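Local coordinates for TPR repeat-containing protein (Cytophaga hutchinsonii, PDB 3U4T), which is of unknown function but, as a tetratricopeptide repeat protein, probably offers a stacked helical surface for binding other proteins or peptides, at residues Ala188-Asp192 with Thr193-Leu197; Ala151-Asn155 with Lys156-Lys160; Ala228-Tyr231 with Thr232-Asp236. The protein carries 1 engineered substitution. All blocks are in the same frame, centred on the assembly; numbering follows the deposited sequence.

Contact 1 of 3, residues Ala188-Asp192 with Thr193-Leu197; sequences AQDPD and TKQGL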
loop_
_atom_site.group_PDB
_atom_site.type_symbol
_atom_site.label_atom_id
_atom_site.label_comp_id
_atom_site.label_asym_id
_atom_site.label_seq_id
_atom_site.Cartn_x
_atom_site.Cartn_y
_atom_site.Cartn_z
ATOM N N ALA A 188 -6.791 20.680 1.907
ATOM C CA ALA A 188 -6.775 20.925 0.470
ATOM C C ALA A 188 -8.000 21.744 0.053
ATOM O O ALA A 188 -7.941 22.522 -0.903
ATOM C CB ALA A 188 -6.752 19.600 -0.269
ATOM N N GLN A 189 -9.104 21.569 0.782
ATOM C CA GLN A 189 -10.345 22.291 0.497
ATOM C C GLN A 189 -10.309 23.690 1.095
ATOM O O GLN A 189 -11.086 24.560 0.718
ATOM C CB GLN A 189 -11.543 21.545 1.073
ATOM C CG GLN A 189 -11.784 20.178 0.483
ATOM C CD GLN A 189 -12.967 19.486 1.133
ATOM O OE1 GLN A 189 -14.067 20.035 1.186
ATOM N NE2 GLN A 189 -12.749 18.276 1.627
ATOM N N ASP A 190 -9.394 23.900 2.030
ATOM C CA ASP A 190 -9.262 25.193 2.692
ATOM C C ASP A 190 -7.802 25.676 2.563
ATOM O O ASP A 190 -7.119 25.889 3.564
ATOM C CB ASP A 190 -9.683 25.013 4.157
ATOM C CG ASP A 190 -9.615 26.286 4.954
ATOM O OD1 ASP A 190 -9.720 27.379 4.357
ATOM O OD2 ASP A 190 -9.472 26.185 6.189
ATOM N N PRO A 191 -7.324 25.875 1.314
ATOM C CA PRO A 191 -5.960 26.317 0.978
ATOM C C PRO A 191 -5.384 27.474 1.777
ATOM O O PRO A 191 -4.203 27.458 2.131
ATOM C CB PRO A 191 -6.054 26.633 -0.514
ATOM C CG PRO A 191 -7.469 27.067 -0.671
ATOM C CD PRO A 191 -8.201 26.028 0.138
ATOM N N ASP A 192 -6.202 28.483 2.056
ATOM C CA ASP A 192 -5.713 29.614 2.825
ATOM C C ASP A 192 -6.101 29.518 4.290
ATOM O O ASP A 192 -6.012 30.491 5.029
ATOM C CB ASP A 192 -6.198 30.929 2.215
ATOM C CG ASP A 192 -5.480 31.258 0.917
ATOM O OD1 ASP A 192 -4.231 31.122 0.871
ATOM O OD2 ASP A 192 -6.160 31.654 -0.049
ATOM N N THR A 193 -6.538 28.332 4.700
ATOM C CA THR A 193 -6.901 28.087 6.084
ATOM C C THR A 193 -7.885 29.104 6.657
ATOM O O THR A 193 -7.861 29.407 7.850
ATOM C CB THR A 193 -5.648 28.096 6.951
ATOM O OG1 THR A 193 -4.625 27.330 6.303
ATOM C CG2 THR A 193 -5.937 27.500 8.312
ATOM N N LYS A 194 -8.757 29.627 5.808
ATOM C CA LYS A 194 -9.731 30.606 6.249
ATOM C C LYS A 194 -10.786 30.012 7.190
ATOM O O LYS A 194 -11.375 30.733 7.998
ATOM C CB LYS A 194 -10.414 31.234 5.032
ATOM C CG LYS A 194 -9.470 31.937 4.062
ATOM C CD LYS A 194 -10.247 32.654 2.960
ATOM C CE LYS A 194 -11.247 33.652 3.551
ATOM N NZ LYS A 194 -12.082 34.336 2.522
ATOM N N GLN A 195 -11.011 28.702 7.099
ATOM C CA GLN A 195 -12.024 28.047 7.928
ATOM C C GLN A 195 -11.536 26.989 8.912
ATOM O O GLN A 195 -12.314 26.529 9.746
ATOM C CB GLN A 195 -13.094 27.397 7.049
ATOM C CG GLN A 195 -13.668 28.282 5.971
ATOM C CD GLN A 195 -14.940 27.710 5.400
ATOM O OE1 GLN A 195 -15.056 26.498 5.213
ATOM N NE2 GLN A 195 -15.903 28.577 5.111
ATOM N N GLY A 196 -10.272 26.592 8.810
ATOM C CA GLY A 196 -9.737 25.580 9.706
ATOM C C GLY A 196 -10.371 24.214 9.508
ATOM O O GLY A 196 -10.485 23.434 10.451
ATOM N N LEU A 197 -10.779 23.916 8.280
ATOM C CA LEU A 197 -11.417 22.637 7.967
ATOM C C LEU A 197 -10.639 21.433 8.437
ATOM O O LEU A 197 -11.223 20.426 8.817
ATOM C CB LEU A 197 -11.652 22.500 6.461
ATOM C CG LEU A 197 -12.737 23.393 5.859
ATOM C CD1 LEU A 197 -12.876 23.107 4.371
ATOM C CD2 LEU A 197 -14.053 23.129 6.580
HETATM O O HOH W 1 -2.276 27.414 4.691
#
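The carboxylate of Asp190 is the flat group around which Thr193-Leu197 bends: CA of Thr193 lies off one face, 3.4 Å from Asp190 CG, while the backbone N atoms of Gln195, Gly196 and Leu197 lie displaced toward the other face. The motif is a type I beta turn from Asp190 to Thr193, closed by Thr193 N to Asp190 O at 2.8 Å, and Asp190 illustrates how one acidic side chain can organise the loop beyond such a turn. With CG anti to the backbone N (chi1 -179°), the carboxylate reaches past the turn to the backbone amides of Lys194-Leu197. Gln195 N gives the clearest of these bonds, meeting OD2 on the syn side at 3.1 Å and 30° out of the carboxylate plane. Weaker bonds come to OD1 from Lys194 N and Gln195 N, and to OD2 from Gly196 N and Leu197 N. So many backbone donors would be expected to favour the ionised form of this buried acid. Within the turn itself, a water joins Pro191 O to Thr193 OG1. On the apolar side, Leu197 folds back toward the end of helix 176-189, and its CD1 rests 3.7 Å from Asp190 CB and 3.9 Å from Gln189 CB.

Contact 2 of 3, residues Ala151-Asn155 with Lys156-Lys160; sequences AYYYN and KEYVK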
loop_
_atom_site.group_PDB
_atom_site.type_symbol
_atom_site.label_atom_id
_atom_site.label_comp_id
_atom_site.label_asym_id
_atom_site.label_seq_id
_atom_site.Cartn_x
_atom_site.Cartn_y
_atom_site.Cartn_z
ATOM N N ALA A 151 -5.677 8.232 -4.287
ATOM C CA ALA A 151 -5.739 8.470 -5.727
ATOM C C ALA A 151 -6.590 9.706 -5.975
ATOM O O ALA A 151 -6.203 10.576 -6.744
ATOM C CB ALA A 151 -6.322 7.272 -6.452
ATOM N N TYR A 152 -7.746 9.778 -5.314
ATOM C CA TYR A 152 -8.637 10.932 -5.447
ATOM C C TYR A 152 -7.913 12.223 -5.049
ATOM O O TYR A 152 -7.947 13.215 -5.768
ATOM C CB TYR A 152 -9.878 10.760 -4.561
ATOM C CG TYR A 152 -10.905 9.771 -5.061
ATOM C CD1 TYR A 152 -11.264 9.728 -6.410
ATOM C CD2 TYR A 152 -11.570 8.924 -4.177
ATOM C CE1 TYR A 152 -12.259 8.869 -6.866
ATOM C CE2 TYR A 152 -12.573 8.057 -4.623
ATOM C CZ TYR A 152 -12.911 8.036 -5.967
ATOM O OH TYR A 152 -13.897 7.181 -6.406
ATOM N N TYR A 153 -7.258 12.192 -3.893
ATOM C CA TYR A 153 -6.535 13.349 -3.375
ATOM C C TYR A 153 -5.550 13.922 -4.375
ATOM O O TYR A 153 -5.553 15.118 -4.657
ATOM C CB TYR A 153 -5.768 12.963 -2.106
ATOM C CG TYR A 153 -4.903 14.069 -1.536
ATOM C CD1 TYR A 153 -5.426 15.001 -0.637
ATOM C CD2 TYR A 153 -3.553 14.165 -1.872
ATOM C CE1 TYR A 153 -4.624 15.998 -0.073
ATOM C CE2 TYR A 153 -2.737 15.160 -1.321
ATOM C CZ TYR A 153 -3.279 16.073 -0.419
ATOM O OH TYR A 153 -2.482 17.057 0.136
ATOM N N TYR A 154 -4.685 13.062 -4.899
ATOM C CA TYR A 154 -3.690 13.520 -5.841
ATOM C C TYR A 154 -4.326 13.863 -7.168
ATOM O O TYR A 154 -3.700 14.500 -8.012
ATOM C CB TYR A 154 -2.585 12.473 -5.976
ATOM C CG TYR A 154 -1.689 12.450 -4.770
ATOM C CD1 TYR A 154 -0.940 13.566 -4.416
ATOM C CD2 TYR A 154 -1.591 11.314 -3.975
ATOM C CE1 TYR A 154 -0.110 13.548 -3.290
ATOM C CE2 TYR A 154 -0.763 11.287 -2.853
ATOM C CZ TYR A 154 -0.028 12.402 -2.516
ATOM O OH TYR A 154 0.794 12.360 -1.402
ATOM N N ASN A 155 -5.580 13.459 -7.350
ATOM C CA ASN A 155 -6.293 13.797 -8.581
ATOM C C ASN A 155 -7.103 15.055 -8.296
ATOM O O ASN A 155 -7.965 15.473 -9.081
ATOM C CB ASN A 155 -7.225 12.672 -9.028
ATOM C CG ASN A 155 -7.634 12.813 -10.485
ATOM O OD1 ASN A 155 -6.794 13.085 -11.348
ATOM N ND2 ASN A 155 -8.917 12.616 -10.770
ATOM N N LYS A 156 -6.801 15.645 -7.146
ATOM C CA LYS A 156 -7.422 16.873 -6.694
ATOM C C LYS A 156 -8.925 16.785 -6.463
ATOM O O LYS A 156 -9.617 17.795 -6.506
ATOM C CB LYS A 156 -7.100 18.006 -7.674
ATOM C CG LYS A 156 -5.609 18.310 -7.813
ATOM C CD LYS A 156 -5.364 19.446 -8.797
ATOM C CE LYS A 156 -3.873 19.742 -8.978
ATOM N NZ LYS A 156 -3.122 18.619 -9.619
ATOM N N GLU A 157 -9.434 15.580 -6.226
ATOM C CA GLU A 157 -10.858 15.410 -5.932
ATOM C C GLU A 157 -10.892 15.211 -4.419
ATOM O O GLU A 157 -11.178 14.120 -3.923
ATOM C CB GLU A 157 -11.431 14.183 -6.638
ATOM C CG GLU A 157 -11.279 14.210 -8.144
ATOM C CD GLU A 157 -12.008 13.061 -8.829
ATOM O OE1 GLU A 157 -13.257 13.068 -8.849
ATOM O OE2 GLU A 157 -11.332 12.146 -9.341
ATOM N N TYR A 158 -10.578 16.279 -3.694
ATOM C CA TYR A 158 -10.516 16.239 -2.240
ATOM C C TYR A 158 -11.814 15.840 -1.590
ATOM O O TYR A 158 -11.814 15.107 -0.609
ATOM C CB TYR A 158 -10.037 17.588 -1.714
ATOM C CG TYR A 158 -8.783 18.032 -2.425
ATOM C CD1 TYR A 158 -7.655 17.214 -2.443
ATOM C CD2 TYR A 158 -8.745 19.222 -3.146
ATOM C CE1 TYR A 158 -6.524 17.558 -3.167
ATOM C CE2 TYR A 158 -7.611 19.579 -3.881
ATOM C CZ TYR A 158 -6.503 18.735 -3.889
ATOM O OH TYR A 158 -5.380 19.040 -4.642
ATOM N N VAL A 159 -12.928 16.304 -2.136
ATOM C CA VAL A 159 -14.198 15.933 -1.553
ATOM C C VAL A 159 -14.320 14.408 -1.557
ATOM O O VAL A 159 -14.632 13.820 -0.523
ATOM C CB VAL A 159 -15.389 16.591 -2.309
ATOM C CG1 VAL A 159 -16.706 15.986 -1.843
ATOM C CG2 VAL A 159 -15.404 18.095 -2.042
ATOM N N LYS A 160 -14.046 13.768 -2.693
ATOM C CA LYS A 160 -14.142 12.310 -2.785
ATOM C C LYS A 160 -13.055 11.586 -1.994
ATOM O O LYS A 160 -13.257 10.462 -1.533
ATOM C CB LYS A 160 -14.121 11.866 -4.251
ATOM C CG LYS A 160 -15.368 12.263 -5.006
ATOM C CD LYS A 160 -15.201 12.123 -6.506
ATOM C CE LYS A 160 -15.459 10.711 -6.991
ATOM N NZ LYS A 160 -15.399 10.660 -8.483
HETATM O O HOH W 2 -3.432 16.046 -10.310
#
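Two tyrosines next to each other in sequence, Tyr152 and Tyr153, take different partners from the start of the following helix. Lys160 lies across the Tyr152 ring: its CB stands 3.9 Å from the ring centroid and 12° off the normal, a CH-pi contact over the face, and its CE continues to CE1 and CZ. The chain bends at chi3 (84°), which turns NZ back to form a salt bridge with Glu157 OE1 at 3.2 Å, on the syn side. The other oxygen, OE2, lies at the edge of the Tyr152 ring and accepts a bond from Asn155 ND2 at 2.8 Å. That donor comes from the anti side, with OE2 almost in the plane of the amide, so the carboxylate is gripped at both oxygens and its rotation is restricted.

Tyr153, with CG anti to its backbone N, turns its ring to Tyr158. The pair is an offset edge-to-face stack, with centroids 5.3 Å apart and planes at 67°; the edge of Tyr158 points at the Tyr153 face, and the two CD1 atoms come within 3.6 Å.

In the backbone, the helix ends in a Schellman motif: Glu157 N bonds to Tyr152 O and Lys156 N to Tyr153 O, with Lys156 at positive phi as the C-prime residue. Glu157 then occupies the N-cap position of the next helix, an economical example of one turn serving two helix ends.

The turn thus joins helices 142-154 and 158-171 of a tetratricopeptide repeat. Helix 124-131 packs against the turn through Ile128 and Phe124, and Glu132 holds the Tyr152 hydroxyl; helix 176-189 also touches it, its Trp181 meeting Tyr153 edge-to-face and its Ala188 and Gln189 touching Tyr158.

Contact 3 of 3, residues Ala228-Tyr231 with Thr232-Asp236; sequences AYYY and TINRD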
loop_
_atom_site.group_PDB
_atom_site.type_symbol
_atom_site.label_atom_id
_atom_site.label_comp_id
_atom_site.label_asym_id
_atom_site.label_seq_id
_atom_site.Cartn_x
_atom_site.Cartn_y
_atom_site.Cartn_z
ATOM N N ALA A 228 -0.134 25.198 14.902
ATOM C CA ALA A 228 0.671 26.397 15.175
ATOM C C ALA A 228 0.429 27.513 14.159
ATOM O O ALA A 228 0.376 28.689 14.531
ATOM C CB ALA A 228 2.154 26.047 15.234
ATOM N N TYR A 229 0.278 27.152 12.885
ATOM C CA TYR A 229 0.010 28.144 11.847
ATOM C C TYR A 229 -1.433 28.619 11.964
ATOM O O TYR A 229 -1.720 29.801 11.837
ATOM C CB TYR A 229 0.251 27.562 10.449
ATOM C CG TYR A 229 1.718 27.323 10.120
ATOM C CD1 TYR A 229 2.677 28.330 10.307
ATOM C CD2 TYR A 229 2.146 26.102 9.596
ATOM C CE1 TYR A 229 4.022 28.123 9.974
ATOM C CE2 TYR A 229 3.490 25.886 9.258
ATOM C CZ TYR A 229 4.421 26.900 9.448
ATOM O OH TYR A 229 5.736 26.696 9.090
ATOM N N TYR A 230 -2.348 27.691 12.205
ATOM C CA TYR A 230 -3.743 28.062 12.339
ATOM C C TYR A 230 -3.865 29.142 13.408
ATOM O O TYR A 230 -4.559 30.144 13.228
ATOM C CB TYR A 230 -4.574 26.863 12.785
ATOM C CG TYR A 230 -5.987 27.247 13.150
ATOM C CD1 TYR A 230 -6.964 27.392 12.165
ATOM C CD2 TYR A 230 -6.334 27.518 14.473
ATOM C CE1 TYR A 230 -8.252 27.797 12.484
ATOM C CE2 TYR A 230 -7.621 27.928 14.807
ATOM C CZ TYR A 230 -8.576 28.064 13.811
ATOM O OH TYR A 230 -9.856 28.437 14.152
ATOM N N TYR A 231 -3.181 28.921 14.527
ATOM C CA TYR A 231 -3.241 29.844 15.641
ATOM C C TYR A 231 -2.458 31.125 15.454
ATOM O O TYR A 231 -2.791 32.131 16.070
ATOM C CB TYR A 231 -2.823 29.145 16.935
ATOM C CG TYR A 231 -3.928 28.289 17.515
ATOM C CD1 TYR A 231 -5.222 28.806 17.695
ATOM C CD2 TYR A 231 -3.684 26.974 17.895
ATOM C CE1 TYR A 231 -6.243 28.028 18.240
ATOM C CE2 TYR A 231 -4.691 26.185 18.443
ATOM C CZ TYR A 231 -5.971 26.716 18.614
ATOM O OH TYR A 231 -6.953 25.913 19.152
ATOM N N THR A 232 -1.423 31.093 14.622
ATOM C CA THR A 232 -0.666 32.305 14.349
ATOM C C THR A 232 -1.581 33.184 13.494
ATOM O O THR A 232 -1.691 34.389 13.708
ATOM C CB THR A 232 0.606 31.988 13.585
ATOM O OG1 THR A 232 1.426 31.138 14.396
ATOM C CG2 THR A 232 1.366 33.259 13.256
ATOM N N ILE A 233 -2.250 32.566 12.532
ATOM C CA ILE A 233 -3.175 33.287 11.680
ATOM C C ILE A 233 -4.229 33.935 12.566
ATOM O O ILE A 233 -4.558 35.111 12.396
ATOM C CB ILE A 233 -3.884 32.339 10.703
ATOM C CG1 ILE A 233 -2.872 31.792 9.691
ATOM C CG2 ILE A 233 -5.029 33.074 10.006
ATOM C CD1 ILE A 233 -3.377 30.605 8.889
ATOM N N ASN A 234 -4.744 33.162 13.518
ATOM C CA ASN A 234 -5.771 33.654 14.425
ATOM C C ASN A 234 -5.219 34.471 15.587
ATOM O O ASN A 234 -5.930 34.784 16.542
ATOM C CB ASN A 234 -6.612 32.479 14.916
ATOM C CG ASN A 234 -7.553 31.969 13.843
ATOM O OD1 ASN A 234 -8.615 32.542 13.617
ATOM N ND2 ASN A 234 -7.156 30.908 13.156
ATOM N N ARG A 235 -3.940 34.818 15.485
ATOM C CA ARG A 235 -3.264 35.643 16.481
ATOM C C ARG A 235 -3.257 35.127 17.921
ATOM O O ARG A 235 -3.241 35.917 18.865
ATOM C CB ARG A 235 -3.846 37.061 16.436
ATOM C CG ARG A 235 -3.548 37.812 15.141
ATOM C CD ARG A 235 -4.252 39.162 15.096
ATOM N NE ARG A 235 -3.757 39.999 14.007
ATOM C CZ ARG A 235 -4.172 41.237 13.767
ATOM N NH1 ARG A 235 -5.096 41.787 14.540
ATOM N NH2 ARG A 235 -3.658 41.928 12.761
ATOM N N ASP A 236 -3.251 33.810 18.091
ATOM C CA ASP A 236 -3.216 33.219 19.426
ATOM C C ASP A 236 -1.796 32.730 19.742
ATOM O O ASP A 236 -1.502 31.536 19.648
ATOM C CB ASP A 236 -4.179 32.039 19.522
ATOM C CG ASP A 236 -4.437 31.616 20.958
ATOM O OD1 ASP A 236 -3.487 31.663 21.770
ATOM O OD2 ASP A 236 -5.592 31.229 21.266
#
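From Ala228 to Ile233 the backbone is helical, with Ile233 N bonding to Tyr229 O at 2.9 Å, before Asn234 begins to leave the helix and Arg235 takes positive phi. Side chains add to this pattern at two carbonyls. Ala228 O accepts both Thr232 N and Thr232 OG1, the hydroxyl at 2.7 Å, from opposite faces of its plane. Tyr230 O is likewise gripped twice by one residue, Asn234, through its backbone N at 3.0 Å and its ND2 at 2.7 Å.

The same ND2 sits over the centre of the Tyr230 ring, 3.2 Å from CZ, with the amide and ring planes 40° apart. Tyr230 CG is anti to the backbone N (chi1 171°), an orientation that brings the ring beneath the amide. With an alanine here in place of the tyrosine, the Asn234 amide would probably lose the ring face that backs it and become freer to turn. Farther along, Tyr231 CD1 lies beside Asp236 CB at 3.9 Å; the Tyr231 hydroxyl bonds to Lys199, and Asp236, at the N-cap of helix 237-250, bonds to Lys239 N.

Asp236 N to Tyr231 O, at 2.7 Å, and Arg235 N to Thr232 O complete a Schellman motif, here leading directly into an N-cap: a tight turn between two helices, consistent with the helical hairpins of tetratricopeptide repeat proteins.

Read from the N terminus, the contacts lie in series, none nesting within or crossing another. Contact 2 comes first and closes the short turn between helices 142-154 and 158-171. Contact 1 follows, ordering the longer loop between helices 176-189 and 199-209, and contact 3 closes the turn from helix 217-233 into helix 237-250. Contact 1 is the bridge between the other two: Ala188 CB packs 3.4 Å from Tyr158 CG of contact 2, while Thr193 touches Tyr230 and Ile233 of contact 3. Contacts 2 and 3, with nearest atoms about 14 Å apart, do not meet. The three contacts thus mark every second inter-helix connection from helix 142-154 to helix 237-250.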